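Local coordinates for putative diflavin flavoprotein A 3 (Nostoc sp., PDB 3FNI) that probably mediates electron transfer from NADH to oxygen, reducing it to water, and is represented here by its flavodoxin-like domain, at residues A[24-27]-A[28-32]; A[38-41]-A[42-45]; A[83-86]-A[87-90]; A[93-97]-A[98-102]. All blocks are in the same frame, centred on the assembly; numbering follows the deposited sequence.

Interaction 1 (A[24-27]-A[28-32]); sequences AIIN and GITKT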
ATOM      1  N   ALA A  24      -4.722 -10.512  -2.026  1.00 16.73           N
ATOM      2  CA  ALA A  24      -5.955 -10.590  -1.253  1.00 18.72           C
ATOM      3  C   ALA A  24      -6.534  -9.194  -1.066  1.00 18.35           C
ATOM      4  O   ALA A  24      -7.733  -8.979  -1.243  1.00 17.74           O
ATOM      5  CB  ALA A  24      -5.677 -11.239   0.112  1.00 20.38           C
ATOM      6  N   ILE A  25      -5.673  -8.252  -0.691  1.00 25.01           N
ATOM      7  CA  ILE A  25      -6.078  -6.867  -0.491  1.00 19.37           C
ATOM      8  C   ILE A  25      -6.619  -6.333  -1.813  1.00 23.22           C
ATOM      9  O   ILE A  25      -7.680  -5.704  -1.865  1.00 20.08           O
ATOM     10  CB  ILE A  25      -4.879  -6.000  -0.043  1.00 22.73           C
ATOM     11  CG1 ILE A  25      -4.286  -6.585   1.244  1.00 21.48           C
ATOM     12  CG2 ILE A  25      -5.321  -4.555   0.179  1.00 15.53           C
ATOM     13  CD1 ILE A  25      -2.978  -5.968   1.665  1.00 24.85           C
ATOM     14  N   ILE A  26      -5.899  -6.593  -2.894  1.00 18.98           N
ATOM     15  CA  ILE A  26      -6.352  -6.111  -4.190  1.00 19.80           C
ATOM     16  C   ILE A  26      -7.744  -6.653  -4.536  1.00 21.54           C
ATOM     17  O   ILE A  26      -8.574  -5.910  -5.057  1.00 12.89           O
ATOM     18  CB  ILE A  26      -5.355  -6.483  -5.299  1.00 15.00           C
ATOM     19  CG1 ILE A  26      -4.039  -5.729  -5.071  1.00 17.99           C
ATOM     20  CG2 ILE A  26      -5.928  -6.140  -6.647  1.00 10.34           C
ATOM     21  CD1 ILE A  26      -2.935  -6.102  -6.039  1.00  5.02           C
ATOM     22  N   ASN A  27      -7.984  -7.940  -4.249  1.00 16.66           N
ATOM     23  CA  ASN A  27      -9.275  -8.588  -4.519  1.00 15.12           C
ATOM     24  C   ASN A  27     -10.410  -7.885  -3.769  1.00 19.91           C
ATOM     25  O   ASN A  27     -11.538  -7.780  -4.268  1.00 14.96           O
ATOM     26  CB  ASN A  27      -9.234 -10.065  -4.112  1.00 13.54           C
ATOM     27  CG  ASN A  27      -8.368 -10.915  -5.038  1.00 14.93           C
ATOM     28  OD1 ASN A  27      -8.024 -12.050  -4.707  1.00 20.75           O
ATOM     29  ND2 ASN A  27      -8.019 -10.373  -6.199  1.00 14.15           N
ATOM     30  N   GLY A  28     -10.099  -7.415  -2.565  1.00 10.05           N
ATOM     31  CA  GLY A  28     -11.076  -6.701  -1.775  1.00 16.11           C
ATOM     32  C   GLY A  28     -11.337  -5.345  -2.402  1.00 20.15           C
ATOM     33  O   GLY A  28     -12.465  -4.845  -2.371  1.00 18.93           O
ATOM     34  N   ILE A  29     -10.294  -4.747  -2.975  1.00 16.38           N
ATOM     35  CA  ILE A  29     -10.415  -3.442  -3.628  1.00 21.70           C
ATOM     36  C   ILE A  29     -11.278  -3.576  -4.872  1.00 19.90           C
ATOM     37  O   ILE A  29     -12.174  -2.768  -5.118  1.00 23.45           O
ATOM     38  CB  ILE A  29      -9.035  -2.880  -4.060  1.00 16.56           C
ATOM     39  CG1 ILE A  29      -8.201  -2.534  -2.829  1.00 16.48           C
ATOM     40  CG2 ILE A  29      -9.221  -1.632  -4.933  1.00 14.94           C
ATOM     41  CD1 ILE A  29      -6.786  -2.126  -3.151  1.00 13.58           C
ATOM     42  N   THR A  30     -10.982  -4.612  -5.646  1.00 19.86           N
ATOM     43  CA  THR A  30     -11.685  -4.922  -6.881  1.00 18.11           C
ATOM     44  C   THR A  30     -13.195  -5.011  -6.694  1.00 13.40           C
ATOM     45  O   THR A  30     -13.955  -4.583  -7.556  1.00 16.99           O
ATOM     46  CB  THR A  30     -11.189  -6.264  -7.448  1.00 27.20           C
ATOM     47  OG1 THR A  30      -9.785  -6.173  -7.708  1.00 29.70           O
ATOM     48  CG2 THR A  30     -11.924  -6.621  -8.728  1.00 37.31           C
ATOM     49  N   LYS A  31     -13.624  -5.578  -5.573  1.00 16.81           N
ATOM     50  CA  LYS A  31     -15.050  -5.723  -5.296  1.00 25.13           C
ATOM     51  C   LYS A  31     -15.792  -4.398  -5.352  1.00 26.00           C
ATOM     52  O   LYS A  31     -16.956  -4.355  -5.737  1.00 32.05           O
ATOM     53  CB  LYS A  31     -15.279  -6.332  -3.913  1.00 20.06           C
ATOM     54  CG  LYS A  31     -14.883  -7.776  -3.769  1.00 23.53           C
ATOM     55  CD  LYS A  31     -15.304  -8.313  -2.403  1.00 28.13           C
ATOM     56  CE  LYS A  31     -14.755  -9.718  -2.185  1.00 36.57           C
ATOM     57  NZ  LYS A  31     -15.125 -10.299  -0.857  1.00 41.82           N
ATOM     58  N   THR A  32     -15.116  -3.322  -4.967  1.00 20.95           N
ATOM     59  CA  THR A  32     -15.725  -2.000  -4.940  1.00 20.42           C
ATOM     60  C   THR A  32     -15.686  -1.303  -6.288  1.00 22.38           C
ATOM     61  O   THR A  32     -16.155  -0.173  -6.420  1.00 31.33           O
ATOM     62  CB  THR A  32     -15.021  -1.098  -3.926  1.00 23.47           C
ATOM     63  OG1 THR A  32     -13.721  -0.748  -4.423  1.00 18.47           O
ATOM     64  CG2 THR A  32     -14.873  -1.823  -2.597  1.00 12.05           C
TER
HETATM   65  O   HOH W   1      -8.597  -8.569  -8.458  1.00 29.01           O
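Ile25 and Ile26 reach Ile29 and Thr30 one turn further along helix 18-31, the crossover helix of the beta-alpha-beta unit formed with strands 6-11 and 35-40. On the packed side the methyls Ile25 CG2 and Ile29 CD1 come only within 4.4 Å of each other; the closer approach is Ile29 CG1 over the backbone, 3.4 Å from Ile25 O. Ile29 rests on Ile7 and Ile26 on Val9 of strand 6-11, while Ile25 packs against Cys136 of helix 130-152. Lys31 reaches the same helix, in a salt bridge with Glu137. Gly28 belongs to the buried side as well, its N donating to Ala24 O (3.1 Å) and its O accepting from Thr141 OG1.

The solvent side is polar. Ile26 O is held twice by Thr30, whose N approaches nearly along the C=O axis at 2.8 Å. The hydroxyl comes in beside it, because OG1 lies next to the backbone N and anti to the carbonyl carbon (chi1 -60°), and it donates to Ile26 O from 45° above the carbonyl plane. A water spans the outer surface, donating to Thr30 OG1 at 2.8 Å and accepting weakly from Asn27 ND2.

Interaction 2 (A[38-41]-A[42-45]); sequences VVDL and GAAV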
ATOM      1  N   VAL A  38      -0.179  -1.558  -9.524  1.00 10.90           N
ATOM      2  CA  VAL A  38       0.817  -2.274  -8.743  1.00 15.51           C
ATOM      3  C   VAL A  38       2.242  -1.907  -9.140  1.00 22.57           C
ATOM      4  O   VAL A  38       2.596  -1.884 -10.323  1.00 17.77           O
ATOM      5  CB  VAL A  38       0.636  -3.800  -8.893  1.00 15.22           C
ATOM      6  CG1 VAL A  38       1.512  -4.530  -7.893  1.00 16.55           C
ATOM      7  CG2 VAL A  38      -0.825  -4.170  -8.696  1.00 18.85           C
ATOM      8  N   VAL A  39       3.059  -1.631  -8.132  1.00 18.57           N
ATOM      9  CA  VAL A  39       4.442  -1.262  -8.353  1.00 16.34           C
ATOM     10  C   VAL A  39       5.360  -2.127  -7.499  1.00 17.00           C
ATOM     11  O   VAL A  39       5.153  -2.262  -6.296  1.00 22.80           O
ATOM     12  CB  VAL A  39       4.667   0.224  -8.001  1.00 22.21           C
ATOM     13  CG1 VAL A  39       6.111   0.617  -8.256  1.00 10.21           C
ATOM     14  CG2 VAL A  39       3.732   1.090  -8.822  1.00 18.64           C
ATOM     15  N   ASP A  40       6.360  -2.729  -8.132  1.00 21.40           N
ATOM     16  CA  ASP A  40       7.317  -3.561  -7.417  1.00 19.62           C
ATOM     17  C   ASP A  40       8.434  -2.652  -6.916  1.00 17.06           C
ATOM     18  O   ASP A  40       9.123  -2.009  -7.706  1.00 19.89           O
ATOM     19  CB  ASP A  40       7.880  -4.645  -8.343  1.00 29.77           C
ATOM     20  CG  ASP A  40       9.040  -5.415  -7.720  1.00 32.45           C
ATOM     21  OD1 ASP A  40       9.046  -5.617  -6.491  1.00 34.32           O
ATOM     22  OD2 ASP A  40       9.946  -5.831  -8.468  1.00 48.99           O
ATOM     23  N   LEU A  41       8.577  -2.590  -5.596  1.00 18.51           N
ATOM     24  CA  LEU A  41       9.587  -1.766  -4.942  1.00 27.42           C
ATOM     25  C   LEU A  41      10.991  -2.320  -5.140  1.00 34.42           C
ATOM     26  O   LEU A  41      11.981  -1.616  -4.931  1.00 32.14           O
ATOM     27  CB  LEU A  41       9.300  -1.675  -3.445  1.00 23.59           C
ATOM     28  CG  LEU A  41       8.048  -0.916  -3.015  1.00 20.73           C
ATOM     29  CD1 LEU A  41       7.900  -0.999  -1.503  1.00 18.59           C
ATOM     30  CD2 LEU A  41       8.145   0.530  -3.475  1.00 17.53           C
ATOM     31  N   GLY A  42      11.068  -3.589  -5.523  1.00 31.39           N
ATOM     32  CA  GLY A  42      12.352  -4.219  -5.750  1.00 39.01           C
ATOM     33  C   GLY A  42      12.895  -3.916  -7.132  1.00 40.54           C
ATOM     34  O   GLY A  42      14.107  -3.821  -7.317  1.00 46.96           O
ATOM     35  N   ALA A  43      12.003  -3.769  -8.108  1.00 42.93           N
ATOM     36  CA  ALA A  43      12.414  -3.469  -9.473  1.00 41.82           C
ATOM     37  C   ALA A  43      12.586  -1.964  -9.637  1.00 48.86           C
ATOM     38  O   ALA A  43      11.745  -1.184  -9.187  1.00 54.56           O
ATOM     39  CB  ALA A  43      11.382  -3.996 -10.464  1.00 45.46           C
ATOM     40  N   ALA A  44      13.682  -1.562 -10.278  1.00 53.28           N
ATOM     41  CA  ALA A  44      13.980  -0.149 -10.498  1.00 53.05           C
ATOM     42  C   ALA A  44      12.814   0.569 -11.163  1.00 49.76           C
ATOM     43  O   ALA A  44      12.177   0.031 -12.069  1.00 55.21           O
ATOM     44  CB  ALA A  44      15.236  -0.005 -11.353  1.00 54.49           C
ATOM     45  N   VAL A  45      12.539   1.787 -10.711  1.00 47.15           N
ATOM     46  CA  VAL A  45      11.444   2.564 -11.270  1.00 46.60           C
ATOM     47  C   VAL A  45      11.849   3.995 -11.588  1.00 44.93           C
ATOM     48  O   VAL A  45      12.746   4.558 -10.959  1.00 42.31           O
ATOM     49  CB  VAL A  45      10.242   2.608 -10.308  1.00 49.29           C
ATOM     50  CG1 VAL A  45       9.610   1.232 -10.195  1.00 45.06           C
ATOM     51  CG2 VAL A  45      10.696   3.095  -8.946  1.00 53.05           C
TER
HETATM   52  O   HOH W   2      13.088   0.206  -6.277  1.00 38.06           O
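At the C-terminal end of the edge strand 35-40, Asp40 folds its carboxylate over the start of the following loop and takes hold of the backbone at Gly42. The bond from Gly42 N to Asp40 OD1, 3.0 Å long with an N-H...O angle of 155°, joins a side-chain oxygen to the amide two residues on and so meets the definition of an Asx turn. The donor rises steeply from the carboxylate plane, 72° out of it, so the group presents a face to the chain. Its place follows from the first torsion, which sets CG anti to the backbone N (chi1 171°) and swings the carboxylate forward, alongside the chain that follows. The second oxygen, OD2, then lies 2.9 Å from Ala43 N and also close to the methyl CB of Ala43. A weak bond from Ala43 N to Asp40 O (3.4 Å) spans the same bend. An alanine in place of Asp40 would probably leave Gly42 N, and Ser13 N in the loop after strand 6-11, without their common acceptor and set the bend free to shift.

Further on, the chain doubles back: Val45 CG1 comes obliquely to Val39 CG1 at 4.0 Å, a small apolar closure continued by Leu53 and Leu50 of helix 47-55. A water donates to Leu41 O and, weakly, to Ala43 O. A tight turn leaving the C-terminal end of a parallel strand, linked there to the loop after the first strand, is in keeping with the flavodoxin fold, whose flavin-binding loops gather at the C-terminal ends of the parallel strands.

Interaction 3 (A[83-86]-A[87-90]); sequences SVNE and KQAV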
ATOM      1  N   SER A  83       5.847  12.281  -2.498  1.00 19.13           N
ATOM      2  CA  SER A  83       4.897  12.426  -3.605  1.00 15.86           C
ATOM      3  C   SER A  83       3.450  12.282  -3.187  1.00 17.05           C
ATOM      4  O   SER A  83       2.527  12.509  -3.976  1.00 13.39           O
ATOM      5  CB  SER A  83       5.202  11.398  -4.683  1.00 18.14           C
ATOM      6  OG  SER A  83       6.511  11.576  -5.188  1.00 29.71           O
ATOM      7  N   VAL A  84       3.274  11.899  -1.934  1.00 18.27           N
ATOM      8  CA  VAL A  84       1.965  11.691  -1.348  1.00 22.90           C
ATOM      9  C   VAL A  84       1.379  13.010  -0.866  1.00 20.68           C
ATOM     10  O   VAL A  84       2.103  13.988  -0.693  1.00 20.21           O
ATOM     11  CB  VAL A  84       2.092  10.698  -0.175  1.00 22.58           C
ATOM     12  CG1 VAL A  84       0.884  10.754   0.708  1.00 37.71           C
ATOM     13  CG2 VAL A  84       2.269   9.298  -0.720  1.00 32.56           C
ATOM     14  N   ASN A  85       0.064  13.034  -0.674  1.00 18.06           N
ATOM     15  CA  ASN A  85      -0.609  14.225  -0.178  1.00 15.57           C
ATOM     16  C   ASN A  85      -1.574  13.845   0.949  1.00 14.93           C
ATOM     17  O   ASN A  85      -2.018  12.701   1.046  1.00  6.64           O
ATOM     18  CB  ASN A  85      -1.308  14.985  -1.328  1.00 11.75           C
ATOM     19  CG  ASN A  85      -2.607  14.343  -1.782  1.00 14.49           C
ATOM     20  OD1 ASN A  85      -3.631  14.453  -1.111  1.00 23.93           O
ATOM     21  ND2 ASN A  85      -2.572  13.680  -2.933  1.00 12.96           N
ATOM     22  N   GLU A  86      -1.857  14.813   1.815  1.00 14.96           N
ATOM     23  CA  GLU A  86      -2.719  14.630   2.977  1.00 16.75           C
ATOM     24  C   GLU A  86      -4.158  14.192   2.716  1.00 19.67           C
ATOM     25  O   GLU A  86      -4.824  13.698   3.629  1.00 19.23           O
ATOM     26  CB  GLU A  86      -2.745  15.922   3.797  1.00 13.67           C
ATOM     27  CG  GLU A  86      -3.118  17.146   2.976  1.00 26.92           C
ATOM     28  CD  GLU A  86      -3.565  18.321   3.821  1.00 23.25           C
ATOM     29  OE1 GLU A  86      -2.787  18.781   4.680  1.00 42.73           O
ATOM     30  OE2 GLU A  86      -4.702  18.792   3.621  1.00 42.26           O
ATOM     31  N   LYS A  87      -4.629  14.362   1.485  1.00 14.91           N
ATOM     32  CA  LYS A  87      -6.002  14.010   1.123  1.00 15.81           C
ATOM     33  C   LYS A  87      -6.197  12.525   0.846  1.00 22.91           C
ATOM     34  O   LYS A  87      -7.318  12.074   0.601  1.00 14.17           O
ATOM     35  CB  LYS A  87      -6.438  14.808  -0.113  1.00 11.86           C
ATOM     36  CG  LYS A  87      -6.478  16.313   0.092  1.00 12.16           C
ATOM     37  CD  LYS A  87      -7.771  16.761   0.756  1.00 30.10           C
ATOM     38  CE  LYS A  87      -8.962  16.522  -0.172  1.00 35.09           C
ATOM     39  NZ  LYS A  87     -10.279  16.904   0.432  1.00 43.49           N
ATOM     40  N   GLN A  88      -5.122  11.750   0.865  1.00 15.33           N
ATOM     41  CA  GLN A  88      -5.303  10.336   0.605  1.00 17.79           C
ATOM     42  C   GLN A  88      -5.233   9.466   1.853  1.00 16.10           C
ATOM     43  O   GLN A  88      -4.949   9.944   2.951  1.00 10.78           O
ATOM     44  CB  GLN A  88      -4.327   9.857  -0.479  1.00 23.80           C
ATOM     45  CG  GLN A  88      -2.894  10.252  -0.260  1.00 25.56           C
ATOM     46  CD  GLN A  88      -2.087  10.294  -1.553  1.00 23.30           C
ATOM     47  OE1 GLN A  88      -0.882  10.530  -1.529  1.00 29.00           O
ATOM     48  NE2 GLN A  88      -2.748  10.074  -2.683  1.00 18.20           N
ATOM     49  N   ALA A  89      -5.559   8.192   1.673  1.00 14.18           N
ATOM     50  CA  ALA A  89      -5.566   7.223   2.752  1.00 13.58           C
ATOM     51  C   ALA A  89      -4.512   6.158   2.438  1.00 18.73           C
ATOM     52  O   ALA A  89      -4.260   5.847   1.271  1.00  9.58           O
ATOM     53  CB  ALA A  89      -6.941   6.600   2.864  1.00  7.50           C
ATOM     54  N   VAL A  90      -3.899   5.601   3.479  1.00 17.03           N
ATOM     55  CA  VAL A  90      -2.857   4.605   3.287  1.00 12.08           C
ATOM     56  C   VAL A  90      -2.906   3.470   4.309  1.00 13.60           C
ATOM     57  O   VAL A  90      -3.129   3.697   5.500  1.00  7.48           O
ATOM     58  CB  VAL A  90      -1.455   5.296   3.321  1.00 20.79           C
ATOM     59  CG1 VAL A  90      -1.140   5.767   4.739  1.00 14.13           C
ATOM     60  CG2 VAL A  90      -0.376   4.363   2.789  1.00 11.12           C
TER
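Lys87 meets Asn85 through its backbone: Lys87 N donates to Asn85 OD1 at 2.8 Å, 24° out of the plane of the amide carbonyl, which makes an Asx turn at the start of the type I beta turn Asn85 to Gln88. The Asn85 side chain is placed for this by a first torsion of 77°, which sets CG between the backbone N and the carbonyl carbon and bends OD1 toward the next residues. Lys87 CB also lies close, 3.0 Å from Asn85 OD1, before the rest of its side chain bends away.

Gln88 completes the turn. Its N donates to Asn85 O at 3.3 Å, from above the carbonyl plane, and its extended side chain doubles back beneath the first residues of the turn. There the two amides stack with their planes 25° apart, Asn85 ND2 lying 3.6 Å from Gln88 NE2. Gln88 OE1 also accepts from Asn85 N at 2.8 Å, although the exact place of this oxygen, pressed against Val84, is doubtful. A leucine in place of Asn85 would probably leave Lys87 N without its side-chain acceptor and deprive the Gln88 amide of its flat partner.

From Ala89 the chain continues as strand 89-93. Ala89 and Val90 pair with the strands on either flank, Ala89 with Leu60 and Val90 with Thr116. The side chains of Val84 and Gln88 pack on Val54 of helix 47-55 and Leu60 of strand 57-63, whereas Ala89 touches Leu143 and Trp146 of helix 130-152.

Interaction 4 (A[93-97]-A[98-102]); sequences FETGG and GDDEP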
ATOM      1  N   PHE A  93       1.067  -3.344   5.292  1.00 15.41           N
ATOM      2  CA  PHE A  93       1.115  -4.725   5.749  1.00  8.52           C
ATOM      3  C   PHE A  93       2.524  -5.272   5.872  1.00 14.64           C
ATOM      4  O   PHE A  93       3.438  -4.835   5.164  1.00 13.19           O
ATOM      5  CB  PHE A  93       0.290  -5.633   4.826  1.00 11.17           C
ATOM      6  CG  PHE A  93       0.833  -5.761   3.424  1.00 17.57           C
ATOM      7  CD1 PHE A  93       1.780  -6.732   3.108  1.00 22.31           C
ATOM      8  CD2 PHE A  93       0.371  -4.927   2.409  1.00 16.18           C
ATOM      9  CE1 PHE A  93       2.251  -6.875   1.804  1.00 11.90           C
ATOM     10  CE2 PHE A  93       0.838  -5.062   1.101  1.00 10.42           C
ATOM     11  CZ  PHE A  93       1.777  -6.037   0.800  1.00 12.66           C
ATOM     12  N   GLU A  94       2.683  -6.212   6.807  1.00 15.78           N
ATOM     13  CA  GLU A  94       3.949  -6.894   7.048  1.00 14.75           C
ATOM     14  C   GLU A  94       3.956  -8.039   6.051  1.00 15.29           C
ATOM     15  O   GLU A  94       2.902  -8.427   5.554  1.00 18.93           O
ATOM     16  CB  GLU A  94       4.021  -7.474   8.467  1.00 12.62           C
ATOM     17  CG  GLU A  94       4.072  -6.462   9.585  1.00 16.69           C
ATOM     18  CD  GLU A  94       4.537  -7.078  10.907  1.00 17.18           C
ATOM     19  OE1 GLU A  94       4.350  -8.294  11.105  1.00 27.02           O
ATOM     20  OE2 GLU A  94       5.080  -6.346  11.751  1.00 13.58           O
ATOM     21  N   THR A  95       5.126  -8.603   5.774  1.00 16.74           N
ATOM     22  CA  THR A  95       5.211  -9.677   4.792  1.00 15.77           C
ATOM     23  C   THR A  95       5.356 -11.082   5.354  1.00 13.15           C
ATOM     24  O   THR A  95       5.024 -12.052   4.678  1.00 15.95           O
ATOM     25  CB  THR A  95       6.394  -9.447   3.845  1.00 19.79           C
ATOM     26  OG1 THR A  95       7.616  -9.636   4.572  1.00 18.82           O
ATOM     27  CG2 THR A  95       6.352  -8.030   3.273  1.00 17.16           C
ATOM     28  N   GLY A  96       5.849 -11.192   6.581  1.00 18.78           N
ATOM     29  CA  GLY A  96       6.049 -12.503   7.161  1.00 13.81           C
ATOM     30  C   GLY A  96       7.298 -13.124   6.553  1.00 25.52           C
ATOM     31  O   GLY A  96       7.481 -14.336   6.610  1.00 27.76           O
ATOM     32  N   GLY A  97       8.156 -12.289   5.966  1.00 24.44           N
ATOM     33  CA  GLY A  97       9.377 -12.775   5.346  1.00 23.67           C
ATOM     34  C   GLY A  97      10.545 -12.942   6.303  1.00 29.59           C
ATOM     35  O   GLY A  97      11.517 -13.630   5.986  1.00 24.11           O
ATOM     36  N   GLY A  98      10.461 -12.298   7.466  1.00 34.27           N
ATOM     37  CA  GLY A  98      11.514 -12.412   8.468  1.00 30.84           C
ATOM     38  C   GLY A  98      12.575 -11.326   8.474  1.00 32.04           C
ATOM     39  O   GLY A  98      13.444 -11.313   9.344  1.00 35.46           O
ATOM     40  N   ASP A  99      12.511 -10.412   7.513  1.00 33.43           N
ATOM     41  CA  ASP A  99      13.491  -9.338   7.427  1.00 27.90           C
ATOM     42  C   ASP A  99      12.793  -7.987   7.295  1.00 29.18           C
ATOM     43  O   ASP A  99      13.423  -6.991   6.943  1.00 31.80           O
ATOM     44  CB  ASP A  99      14.410  -9.564   6.220  1.00 27.13           C
ATOM     45  CG  ASP A  99      15.738  -8.830   6.344  1.00 25.67           C
ATOM     46  OD1 ASP A  99      16.513  -8.815   5.362  1.00 34.90           O
ATOM     47  OD2 ASP A  99      16.016  -8.276   7.426  1.00 27.41           O
ATOM     48  N   ASP A 100      11.494  -7.959   7.581  1.00 34.05           N
ATOM     49  CA  ASP A 100      10.707  -6.731   7.487  1.00 28.61           C
ATOM     50  C   ASP A 100      11.339  -5.548   8.191  1.00 25.49           C
ATOM     51  O   ASP A 100      11.926  -5.672   9.271  1.00 27.76           O
ATOM     52  CB  ASP A 100       9.300  -6.928   8.069  1.00 27.63           C
ATOM     53  CG  ASP A 100       8.343  -7.574   7.096  1.00 18.20           C
ATOM     54  OD1 ASP A 100       8.810  -8.133   6.092  1.00 19.87           O
ATOM     55  OD2 ASP A 100       7.115  -7.529   7.343  1.00 23.42           O
ATOM     56  N   GLU A 101      11.193  -4.393   7.559  1.00 24.27           N
ATOM     57  CA  GLU A 101      11.687  -3.143   8.087  1.00 21.20           C
ATOM     58  C   GLU A 101      10.636  -2.793   9.143  1.00 24.43           C
ATOM     59  O   GLU A 101       9.482  -3.207   9.023  1.00 23.50           O
ATOM     60  CB  GLU A 101      11.696  -2.099   6.968  1.00 20.77           C
ATOM     61  CG  GLU A 101      12.520  -0.868   7.253  1.00 35.10           C
ATOM     62  CD  GLU A 101      14.005  -1.151   7.244  1.00 44.11           C
ATOM     63  OE1 GLU A 101      14.511  -1.620   6.200  1.00 49.68           O
ATOM     64  OE2 GLU A 101      14.664  -0.907   8.276  1.00 42.45           O
ATOM     65  N   PRO A 102      11.015  -2.048  10.195  1.00 23.48           N
ATOM     66  CA  PRO A 102      10.032  -1.692  11.229  1.00 19.81           C
ATOM     67  C   PRO A 102       8.823  -1.002  10.615  1.00 22.60           C
ATOM     68  O   PRO A 102       8.947   0.072  10.027  1.00 24.12           O
ATOM     69  CB  PRO A 102      10.812  -0.755  12.146  1.00 17.14           C
ATOM     70  CG  PRO A 102      12.218  -1.226  11.997  1.00 28.90           C
ATOM     71  CD  PRO A 102      12.343  -1.501  10.516  1.00 14.16           C
TER
HETATM   72  O   HOH W   3       7.685  -4.502  11.275  1.00 24.54           O
HETATM   73  O   HOH W   4       6.286 -10.243   9.133  1.00 16.96           O
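Asp100 grips Thr95 with both carboxylate oxygens, and one of the two bonds is unusually short: Thr95 OG1 donates to Asp100 OD1 at a modelled 2.4 Å, a length that is doubtful at this resolution. The other bond is regular, Thr95 N reaching the syn lone pair of Asp100 OD2 at 2.8 Å with an N-H...O angle of 165°. Held through both oxygens, the carboxylate is probably restricted in its rotation. Thr95 OG1 has a second task, since it accepts from Gly97 N at 3.0 Å in an ST turn. Its position between the backbone N and the carbonyl carbon (chi1 70°) lets it serve both partners.

Between Thr95 and Asp100 the chain bends through three successive glycines. Gly96 and Gly98 have positive phi, and a CB on Gly98 would collide with Gly97 O. The carboxylates of Glu94 and Asp100, like charges that stay apart, stand almost perpendicular, and Glu94 OE1 turns to Ile124 N. One water donates to both Glu94 OE2 and Glu101 O, joining the two limbs of the loop across its mouth.

In flavodoxins the loop after this strand lines the flavin site, and a similar role is probable here. Asp100 OD1 also bonds to Tyr15 OH; Thr95 touches Ser18 of helix 18-31, and the loop leads from strand 89-93 into helix 103-112.

From the N terminus the four contacts follow in series, and none nests in or crosses another. Interaction 1 lies within helix 18-31, closing only helical turns; interaction 2 then bends the chain after strand 35-40. The two touch where Ile26 CD1 packs on Val38 CG2 at 3.9 Å, helix against edge strand. Interaction 3 closes the turn between helix 70-83 and strand 89-93, and interaction 4 shapes the loop at the far end of that strand, their centres about 23 Å apart. Phe93 CD2 meets Ile25 CD1 at 3.6 Å, so the helix of interaction 1 also covers the strand leading into interaction 4.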